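Local coordinates for RmpA (Streptococcus mutans, PDB 3BJV), which probably serves as the IIA component of a phosphoenolpyruvate-dependent sugar phosphotransferase system, passing on phosphate during ascorbate uptake, at residues 64-69 against 109-114; 24-29 against 45-50; 78-83 against 116-121. All blocks are in the same frame, centred on the assembly; numbering follows the deposited sequence.

Contact 1: residues 64-69 against 109-114; sequences MAMPHA and KIHTSV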
loop_
_atom_site.group_PDB
_atom_site.type_symbol
_atom_site.label_atom_id
_atom_site.label_comp_id
_atom_site.label_asym_id
_atom_site.label_seq_id
_atom_site.Cartn_x
_atom_site.Cartn_y
_atom_site.Cartn_z
ATOM N N MET A 64 -3.495 2.541 -14.046
ATOM C CA MET A 64 -2.821 1.308 -13.650
ATOM C C MET A 64 -3.627 0.387 -12.672
ATOM O O MET A 64 -4.496 0.854 -11.921
ATOM C CB MET A 64 -1.405 1.618 -13.126
ATOM C CG MET A 64 -1.338 2.219 -11.714
ATOM S SD MET A 64 -1.719 1.050 -10.344
ATOM C CE MET A 64 -0.131 0.241 -10.144
ATOM N N ALA A 65 -3.336 -0.909 -12.717
ATOM C CA ALA A 65 -3.859 -1.886 -11.794
ATOM C C ALA A 65 -2.699 -2.746 -11.296
ATOM O O ALA A 65 -1.784 -3.049 -12.060
ATOM C CB ALA A 65 -4.890 -2.752 -12.500
ATOM N N MET A 66 -2.732 -3.131 -10.018
ATOM C CA MET A 66 -1.861 -4.191 -9.496
ATOM C C MET A 66 -2.659 -5.431 -9.083
ATOM O O MET A 66 -2.834 -5.682 -7.896
ATOM C CB MET A 66 -0.980 -3.696 -8.335
ATOM C CG MET A 66 -1.640 -2.684 -7.519
ATOM S SD MET A 66 -0.733 -2.299 -6.028
ATOM C CE MET A 66 -1.063 -3.821 -5.067
ATOM N N PRO A 67 -3.131 -6.231 -10.063
ATOM C CA PRO A 67 -4.009 -7.371 -9.747
ATOM C C PRO A 67 -3.309 -8.387 -8.807
ATOM O O PRO A 67 -2.124 -8.725 -9.021
ATOM C CB PRO A 67 -4.254 -8.025 -11.112
ATOM C CG PRO A 67 -3.695 -7.104 -12.142
ATOM C CD PRO A 67 -2.753 -6.174 -11.487
ATOM N N HIS A 68 -4.012 -8.807 -7.765
ATOM C CA HIS A 68 -3.523 -9.792 -6.793
ATOM C C HIS A 68 -4.688 -10.436 -6.015
ATOM O O HIS A 68 -5.848 -10.016 -6.113
ATOM C CB HIS A 68 -2.563 -9.168 -5.797
ATOM C CG HIS A 68 -3.201 -8.141 -4.923
ATOM N ND1 HIS A 68 -3.608 -6.908 -5.390
ATOM C CD2 HIS A 68 -3.514 -8.167 -3.610
ATOM C CE1 HIS A 68 -4.157 -6.223 -4.406
ATOM N NE2 HIS A 68 -4.132 -6.973 -3.317
ATOM N N ALA A 69 -4.359 -11.473 -5.255
ATOM C CA ALA A 69 -5.280 -12.143 -4.366
ATOM C C ALA A 69 -4.471 -12.465 -3.086
ATOM O O ALA A 69 -3.282 -12.159 -3.016
ATOM C CB ALA A 69 -5.790 -13.397 -5.029
ATOM N N LYS A 109 2.519 -8.944 5.089
ATOM C CA LYS A 109 3.606 -8.133 5.566
ATOM C C LYS A 109 4.505 -7.693 4.420
ATOM O O LYS A 109 4.883 -6.513 4.346
ATOM C CB LYS A 109 4.394 -8.841 6.692
ATOM C CG LYS A 109 3.587 -8.916 7.965
ATOM C CD LYS A 109 4.315 -9.563 9.146
ATOM C CE LYS A 109 3.240 -10.169 10.092
ATOM N NZ LYS A 109 2.662 -11.418 9.447
ATOM N N ILE A 110 4.834 -8.624 3.516
ATOM C CA ILE A 110 5.699 -8.253 2.409
ATOM C C ILE A 110 4.951 -7.433 1.283
ATOM O O ILE A 110 5.546 -6.556 0.617
ATOM C CB ILE A 110 6.644 -9.425 1.924
ATOM C CG1 ILE A 110 6.245 -9.927 0.570
ATOM C CG2 ILE A 110 6.869 -10.539 2.975
ATOM C CD1 ILE A 110 7.109 -9.345 -0.472
ATOM N N HIS A 111 3.659 -7.710 1.106
ATOM C CA HIS A 111 2.752 -6.914 0.276
ATOM C C HIS A 111 2.851 -5.386 0.640
ATOM O O HIS A 111 3.048 -4.502 -0.215
ATOM C CB HIS A 111 1.341 -7.456 0.523
ATOM C CG HIS A 111 0.265 -6.790 -0.272
ATOM N ND1 HIS A 111 -0.414 -5.667 0.176
ATOM C CD2 HIS A 111 -0.298 -7.120 -1.457
ATOM C CE1 HIS A 111 -1.319 -5.316 -0.721
ATOM N NE2 HIS A 111 -1.274 -6.185 -1.719
ATOM N N THR A 112 2.761 -5.116 1.943
ATOM C CA THR A 112 2.693 -3.786 2.459
ATOM C C THR A 112 4.049 -3.178 2.570
ATOM O O THR A 112 4.229 -2.036 2.146
ATOM C CB THR A 112 1.961 -3.764 3.832
ATOM O OG1 THR A 112 0.582 -4.000 3.584
ATOM C CG2 THR A 112 2.076 -2.391 4.512
ATOM N N SER A 113 5.006 -3.887 3.154
ATOM C CA SER A 113 6.272 -3.214 3.388
ATOM C C SER A 113 7.357 -3.338 2.321
ATOM O O SER A 113 8.342 -2.572 2.343
ATOM C CB SER A 113 6.839 -3.483 4.786
ATOM O OG SER A 113 7.508 -4.701 4.844
ATOM N N VAL A 114 7.185 -4.272 1.401
ATOM C CA VAL A 114 8.204 -4.520 0.362
ATOM C C VAL A 114 7.704 -4.272 -1.097
ATOM O O VAL A 114 8.390 -3.584 -1.876
ATOM C CB VAL A 114 8.820 -5.961 0.484
ATOM C CG1 VAL A 114 9.892 -6.148 -0.596
ATOM C CG2 VAL A 114 9.452 -6.236 1.868
#

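Contact 2: residues 24-29 against 45-50; sequences EAVKLS and NAIIES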
loop_
_atom_site.group_PDB
_atom_site.type_symbol
_atom_site.label_atom_id
_atom_site.label_comp_id
_atom_site.label_asym_id
_atom_site.label_seq_id
_atom_site.Cartn_x
_atom_site.Cartn_y
_atom_site.Cartn_z
ATOM N N GLU A 24 -9.690 -10.483 -19.591
ATOM C CA GLU A 24 -8.557 -10.770 -20.437
ATOM C C GLU A 24 -7.286 -10.030 -20.011
ATOM O O GLU A 24 -6.208 -10.615 -19.975
ATOM C CB GLU A 24 -8.812 -10.483 -21.902
ATOM C CG GLU A 24 -7.505 -10.648 -22.674
ATOM C CD GLU A 24 -7.681 -11.342 -23.997
ATOM O OE1 GLU A 24 -8.426 -10.776 -24.853
ATOM O OE2 GLU A 24 -7.063 -12.449 -24.157
ATOM N N ALA A 25 -7.417 -8.757 -19.696
ATOM C CA ALA A 25 -6.280 -7.938 -19.255
ATOM C C ALA A 25 -5.651 -8.616 -18.023
ATOM O O ALA A 25 -4.454 -8.806 -17.927
ATOM C CB ALA A 25 -6.767 -6.519 -18.945
ATOM N N VAL A 26 -6.514 -9.018 -17.104
ATOM C CA VAL A 26 -6.101 -9.705 -15.894
ATOM C C VAL A 26 -5.445 -11.049 -16.220
ATOM O O VAL A 26 -4.404 -11.356 -15.683
ATOM C CB VAL A 26 -7.280 -9.825 -14.887
ATOM C CG1 VAL A 26 -6.930 -10.770 -13.735
ATOM C CG2 VAL A 26 -7.612 -8.453 -14.375
ATOM N N LYS A 27 -6.037 -11.840 -17.103
ATOM C CA LYS A 27 -5.397 -13.091 -17.525
ATOM C C LYS A 27 -3.933 -12.871 -18.028
ATOM O O LYS A 27 -3.004 -13.604 -17.671
ATOM C CB LYS A 27 -6.233 -13.738 -18.642
ATOM C CG LYS A 27 -5.661 -15.094 -19.122
ATOM C CD LYS A 27 -6.237 -15.428 -20.494
ATOM C CE LYS A 27 -5.227 -15.185 -21.579
ATOM N NZ LYS A 27 -5.859 -15.209 -22.896
ATOM N N LEU A 28 -3.774 -11.886 -18.894
ATOM C CA LEU A 28 -2.488 -11.571 -19.468
ATOM C C LEU A 28 -1.448 -11.238 -18.425
ATOM O O LEU A 28 -0.271 -11.507 -18.647
ATOM C CB LEU A 28 -2.610 -10.393 -20.416
ATOM C CG LEU A 28 -3.415 -10.641 -21.680
ATOM C CD1 LEU A 28 -3.534 -9.322 -22.376
ATOM C CD2 LEU A 28 -2.811 -11.738 -22.634
ATOM N N SER A 29 -1.855 -10.640 -17.304
ATOM C CA SER A 29 -0.857 -10.180 -16.346
ATOM C C SER A 29 -0.374 -11.296 -15.400
ATOM O O SER A 29 0.679 -11.229 -14.793
ATOM C CB SER A 29 -1.328 -8.893 -15.612
ATOM O OG SER A 29 -2.382 -9.131 -14.690
ATOM N N ASN A 45 -8.206 -17.553 -11.229
ATOM C CA ASN A 45 -9.629 -17.654 -10.915
ATOM C C ASN A 45 -9.931 -16.804 -9.680
ATOM O O ASN A 45 -10.965 -16.129 -9.620
ATOM C CB ASN A 45 -10.050 -19.143 -10.689
ATOM C CG ASN A 45 -11.538 -19.294 -10.258
ATOM O OD1 ASN A 45 -11.848 -19.433 -9.079
ATOM N ND2 ASN A 45 -12.447 -19.252 -11.213
ATOM N N ALA A 46 -9.021 -16.826 -8.705
ATOM C CA ALA A 46 -9.199 -16.028 -7.477
ATOM C C ALA A 46 -9.313 -14.521 -7.709
ATOM O O ALA A 46 -10.118 -13.864 -7.055
ATOM C CB ALA A 46 -8.120 -16.317 -6.453
ATOM N N ILE A 47 -8.499 -13.981 -8.610
ATOM C CA ILE A 47 -8.439 -12.531 -8.832
ATOM C C ILE A 47 -9.759 -12.177 -9.441
ATOM O O ILE A 47 -10.388 -11.212 -9.016
ATOM C CB ILE A 47 -7.227 -12.106 -9.738
ATOM C CG1 ILE A 47 -5.936 -12.103 -8.932
ATOM C CG2 ILE A 47 -7.355 -10.690 -10.221
ATOM C CD1 ILE A 47 -4.675 -12.268 -9.842
ATOM N N ILE A 48 -10.205 -13.003 -10.400
ATOM C CA ILE A 48 -11.468 -12.765 -11.099
ATOM C C ILE A 48 -12.657 -12.879 -10.183
ATOM O O ILE A 48 -13.492 -12.003 -10.169
ATOM C CB ILE A 48 -11.615 -13.648 -12.404
ATOM C CG1 ILE A 48 -10.634 -13.154 -13.499
ATOM C CG2 ILE A 48 -13.049 -13.646 -12.899
ATOM C CD1 ILE A 48 -10.996 -13.599 -14.835
ATOM N N GLU A 49 -12.761 -13.977 -9.445
ATOM C CA GLU A 49 -13.817 -14.099 -8.419
ATOM C C GLU A 49 -13.821 -13.012 -7.380
ATOM O O GLU A 49 -14.904 -12.539 -7.030
ATOM C CB GLU A 49 -13.789 -15.467 -7.710
ATOM C CG GLU A 49 -13.984 -16.608 -8.672
ATOM C CD GLU A 49 -15.273 -16.470 -9.450
ATOM O OE1 GLU A 49 -16.303 -16.481 -8.753
ATOM O OE2 GLU A 49 -15.272 -16.321 -10.713
ATOM N N SER A 50 -12.646 -12.610 -6.876
ATOM C CA SER A 50 -12.580 -11.473 -5.937
ATOM C C SER A 50 -13.014 -10.162 -6.545
ATOM O O SER A 50 -13.668 -9.365 -5.909
ATOM C CB SER A 50 -11.191 -11.325 -5.358
ATOM O OG SER A 50 -10.930 -12.457 -4.548
#

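Contact 3: residues 78-83 against 116-121; sequences DAFSLV and IPQIIA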
loop_
_atom_site.group_PDB
_atom_site.type_symbol
_atom_site.label_atom_id
_atom_site.label_comp_id
_atom_site.label_asym_id
_atom_site.label_seq_id
_atom_site.Cartn_x
_atom_site.Cartn_y
_atom_site.Cartn_z
ATOM N N ASP A 78 7.203 -15.032 -4.074
ATOM C CA ASP A 78 7.039 -13.572 -4.309
ATOM C C ASP A 78 7.439 -13.234 -5.759
ATOM O O ASP A 78 8.448 -13.687 -6.229
ATOM C CB ASP A 78 7.896 -12.764 -3.327
ATOM C CG ASP A 78 7.391 -12.840 -1.939
ATOM O OD1 ASP A 78 6.215 -12.464 -1.654
ATOM O OD2 ASP A 78 8.165 -13.309 -1.103
ATOM N N ALA A 79 6.622 -12.500 -6.485
ATOM C CA ALA A 79 6.960 -12.205 -7.905
ATOM C C ALA A 79 6.065 -11.128 -8.380
ATOM O O ALA A 79 5.056 -10.843 -7.720
ATOM C CB ALA A 79 6.811 -13.451 -8.790
ATOM N N PHE A 80 6.452 -10.539 -9.507
ATOM C CA PHE A 80 5.729 -9.485 -10.165
ATOM C C PHE A 80 5.717 -9.755 -11.658
ATOM O O PHE A 80 6.631 -10.372 -12.159
ATOM C CB PHE A 80 6.449 -8.142 -10.000
ATOM C CG PHE A 80 6.656 -7.698 -8.593
ATOM C CD1 PHE A 80 7.850 -7.978 -7.925
ATOM C CD2 PHE A 80 5.693 -6.915 -7.944
ATOM C CE1 PHE A 80 8.057 -7.533 -6.623
ATOM C CE2 PHE A 80 5.913 -6.427 -6.619
ATOM C CZ PHE A 80 7.087 -6.725 -5.986
ATOM N N SER A 81 4.695 -9.240 -12.359
ATOM C CA SER A 81 4.766 -9.075 -13.796
ATOM C C SER A 81 4.342 -7.639 -14.217
ATOM O O SER A 81 3.829 -6.873 -13.443
ATOM C CB SER A 81 3.879 -10.089 -14.484
ATOM O OG SER A 81 2.534 -9.701 -14.304
ATOM N N LEU A 82 4.606 -7.283 -15.456
ATOM C CA LEU A 82 4.204 -6.025 -15.986
ATOM C C LEU A 82 3.768 -6.261 -17.421
ATOM O O LEU A 82 4.517 -6.838 -18.248
ATOM C CB LEU A 82 5.340 -5.016 -15.907
ATOM C CG LEU A 82 4.938 -3.558 -16.158
ATOM C CD1 LEU A 82 5.856 -2.717 -15.344
ATOM C CD2 LEU A 82 5.041 -3.190 -17.642
ATOM N N VAL A 83 2.545 -5.810 -17.696
ATOM C CA VAL A 83 1.910 -5.938 -18.990
ATOM C C VAL A 83 1.427 -4.518 -19.356
ATOM O O VAL A 83 0.863 -3.830 -18.494
ATOM C CB VAL A 83 0.698 -6.906 -18.888
ATOM C CG1 VAL A 83 -0.356 -6.626 -19.993
ATOM C CG2 VAL A 83 1.137 -8.405 -18.900
ATOM N N ILE A 116 4.488 -2.820 -2.381
ATOM C CA ILE A 116 3.813 -1.541 -2.629
ATOM C C ILE A 116 4.718 -0.325 -2.711
ATOM O O ILE A 116 4.577 0.437 -3.634
ATOM C CB ILE A 116 2.632 -1.291 -1.607
ATOM C CG1 ILE A 116 1.352 -1.992 -2.068
ATOM C CG2 ILE A 116 2.403 0.233 -1.280
ATOM C CD1 ILE A 116 0.536 -2.343 -0.874
ATOM N N PRO A 117 5.663 -0.142 -1.760
ATOM C CA PRO A 117 6.634 0.920 -1.962
ATOM C C PRO A 117 7.372 0.877 -3.337
ATOM O O PRO A 117 7.674 1.927 -3.900
ATOM C CB PRO A 117 7.641 0.659 -0.849
ATOM C CG PRO A 117 7.001 -0.188 0.132
ATOM C CD PRO A 117 5.950 -0.923 -0.529
ATOM N N GLN A 118 7.680 -0.305 -3.867
ATOM C CA GLN A 118 8.437 -0.395 -5.121
ATOM C C GLN A 118 7.558 -0.083 -6.295
ATOM O O GLN A 118 8.001 0.504 -7.279
ATOM C CB GLN A 118 9.006 -1.794 -5.311
ATOM C CG GLN A 118 10.274 -2.062 -4.499
ATOM C CD GLN A 118 10.750 -3.474 -4.679
ATOM O OE1 GLN A 118 10.335 -4.416 -3.953
ATOM N NE2 GLN A 118 11.619 -3.655 -5.644
ATOM N N ILE A 119 6.296 -0.487 -6.188
ATOM C CA ILE A 119 5.313 -0.225 -7.219
ATOM C C ILE A 119 5.018 1.283 -7.295
ATOM O O ILE A 119 4.984 1.850 -8.405
ATOM C CB ILE A 119 4.057 -1.078 -7.010
ATOM C CG1 ILE A 119 4.408 -2.536 -7.354
ATOM C CG2 ILE A 119 2.849 -0.526 -7.820
ATOM C CD1 ILE A 119 3.460 -3.607 -6.747
ATOM N N ILE A 120 4.857 1.920 -6.130
ATOM C CA ILE A 120 4.553 3.328 -6.135
ATOM C C ILE A 120 5.730 4.219 -6.607
ATOM O O ILE A 120 5.508 5.164 -7.388
ATOM C CB ILE A 120 3.703 3.856 -4.885
ATOM C CG1 ILE A 120 4.457 3.921 -3.599
ATOM C CG2 ILE A 120 2.386 3.027 -4.644
ATOM C CD1 ILE A 120 3.428 3.551 -2.415
ATOM N N ALA A 121 6.960 3.842 -6.240
ATOM C CA ALA A 121 8.189 4.456 -6.816
ATOM C C ALA A 121 8.200 4.481 -8.360
ATOM O O ALA A 121 8.476 5.504 -8.963
ATOM C CB ALA A 121 9.452 3.732 -6.297
#

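Contact 1: residues 64-69 against 109-114
The side chain of His111 is fully extended at its first torsion (chi1 -178°) and reaches from helix 108-123 toward His68. His68 turns its CG into the gap between backbone N and carbonyl carbon (chi1 65°). The two side chains cross at about a right angle, and NE2 of His111 comes to lie over one face of the His68 ring. His68 NE2 and His111 NE2 are 3.4 Å apart. The ring planes are inclined to each other, and the centroids are 4.8 Å apart. The CE methyl of Met66 also approaches the His111 ring, 4.1 Å from His111 NE2.

The His68 ring is held by its other nitrogen. His68 ND1 donates to Met66 O at 2.9 Å, with an N-H...O angle of 162°. This bond lies close to the ring plane and should limit rotation of the imidazole. Tyr57 meets the same ring edge-to-face, and its OH bonds His68 O. His111 also packs on Thr112 of the second subunit.

Residues 65-69 read AMPHA, which matches the core of the histidine signature of type 2 EIIA domains. The paired histidines are consistent with the phosphorylation site of this family, with His68 the probable phosphate carrier.

Contact 2: residues 24-29 against 45-50
Val26 O is gripped by two groups of Ser29. Ser29 N donates to Val26 O at 3.1 Å, and Ser29 OG reaches Val26 O at 3.2 Å. Both come from the same face of the carbonyl plane. The serine hydroxyl is thus turned back on its own helix. The side chain of Val26 points toward helix 42-54.

Its CG1 branch does the touching. The nearest approach is Val26 CG1 to Ile47 CG2, at 3.5 Å. Both of these methyls stand opposite the backbone N of their own residue (Val26 chi1 169°). Ile48 flanks the same methyl from the next position, with Ile48 CG1 4.4 Å from Val26 CG1. Val30 of helix 22-36 adds to the packing on Ile47.

On helix 42-54, Ser50 OG likewise bonds back to Ala46 O, at 3.0 Å. Lys27 and Glu24 form a salt bridge within helix 22-36, at 3.3 Å between Lys27 NZ and Glu24 OE2, and the Lys27 ammonium is turned from the other helix.

No hydrogen bond joins the two segments. Branched aliphatic groups meet here by van der Waals contact and hydrophobic burial, while Ser29, Ser50 and the Lys27-Glu24 pair bond within their own helices.

Contact 3: residues 78-83 against 116-121
Phe80 and Ile119 make the closest approach of this contact. The CD1 methyl of Ile119 sits at the edge of the Phe80 ring, near its plane. Ile119 CD1 is 3.7 Å from Phe80 CE2 and 4.2 Å from Phe80 CD2. The methyl therefore meets one side of the ring's rim and not its face. Gln118 is a looser neighbour of the ring; its CB points toward the strand segment.

The torsions explain the meeting. Phe80 has CG opposite its carbonyl carbon (chi1 -59°), and the ring projects from the strand toward the helix. Ile119 leaves its helix to one side, but its CG1 arm is drawn out by an extended second torsion (159°) and brings CD1 to the ring. No hydrogen bond crosses between the segments, and the link is apolar.

Further out, Leu101 and Leu103 of strand 96-104 touch the Phe80 ring. So do Leu3 and Ala6 of helix 3-10, and Ala115 of helix 108-123. The backbone of Phe80 is fixed by its flanks, since Ala79 bonds Ala104 and Ser81 bonds Ala102. Phe80 O also accepts from Ser12 OG.

Strand 79-85 runs antiparallel to strand 96-104 and parallel to strand 13-17. Helix 108-123, kinked at Pro117, packs against this sheet through Ile119, with Ala115 and Leu122 also touching the strand. Ile116 and Ile120 of the same helix pack on Ile116 and Ile120 of the second subunit, which places the helix between the sheet and the second subunit.

Overall arrangement
Contacts 1 and 3 share helix 108-123, and their centres are about 7 Å apart. His111 and Ile119 lie about two turns apart on that helix: one reaches the probable phosphorylation site, the other the core. A probable bond from Ile116 N to His111 O, 3.1 Å, ties the two helical segments. Met64 of contact 1 also packs on Ile119. Contact 2 lies further off, with its centre about 15 Å from that of contact 1 and 17 Å from that of contact 3. It still borders the histidine loop: Ile47 CG1 is 3.5 Å from His68 O. Contacts 1 and 3 both touch the second subunit, so the site lies close to the dimer interface.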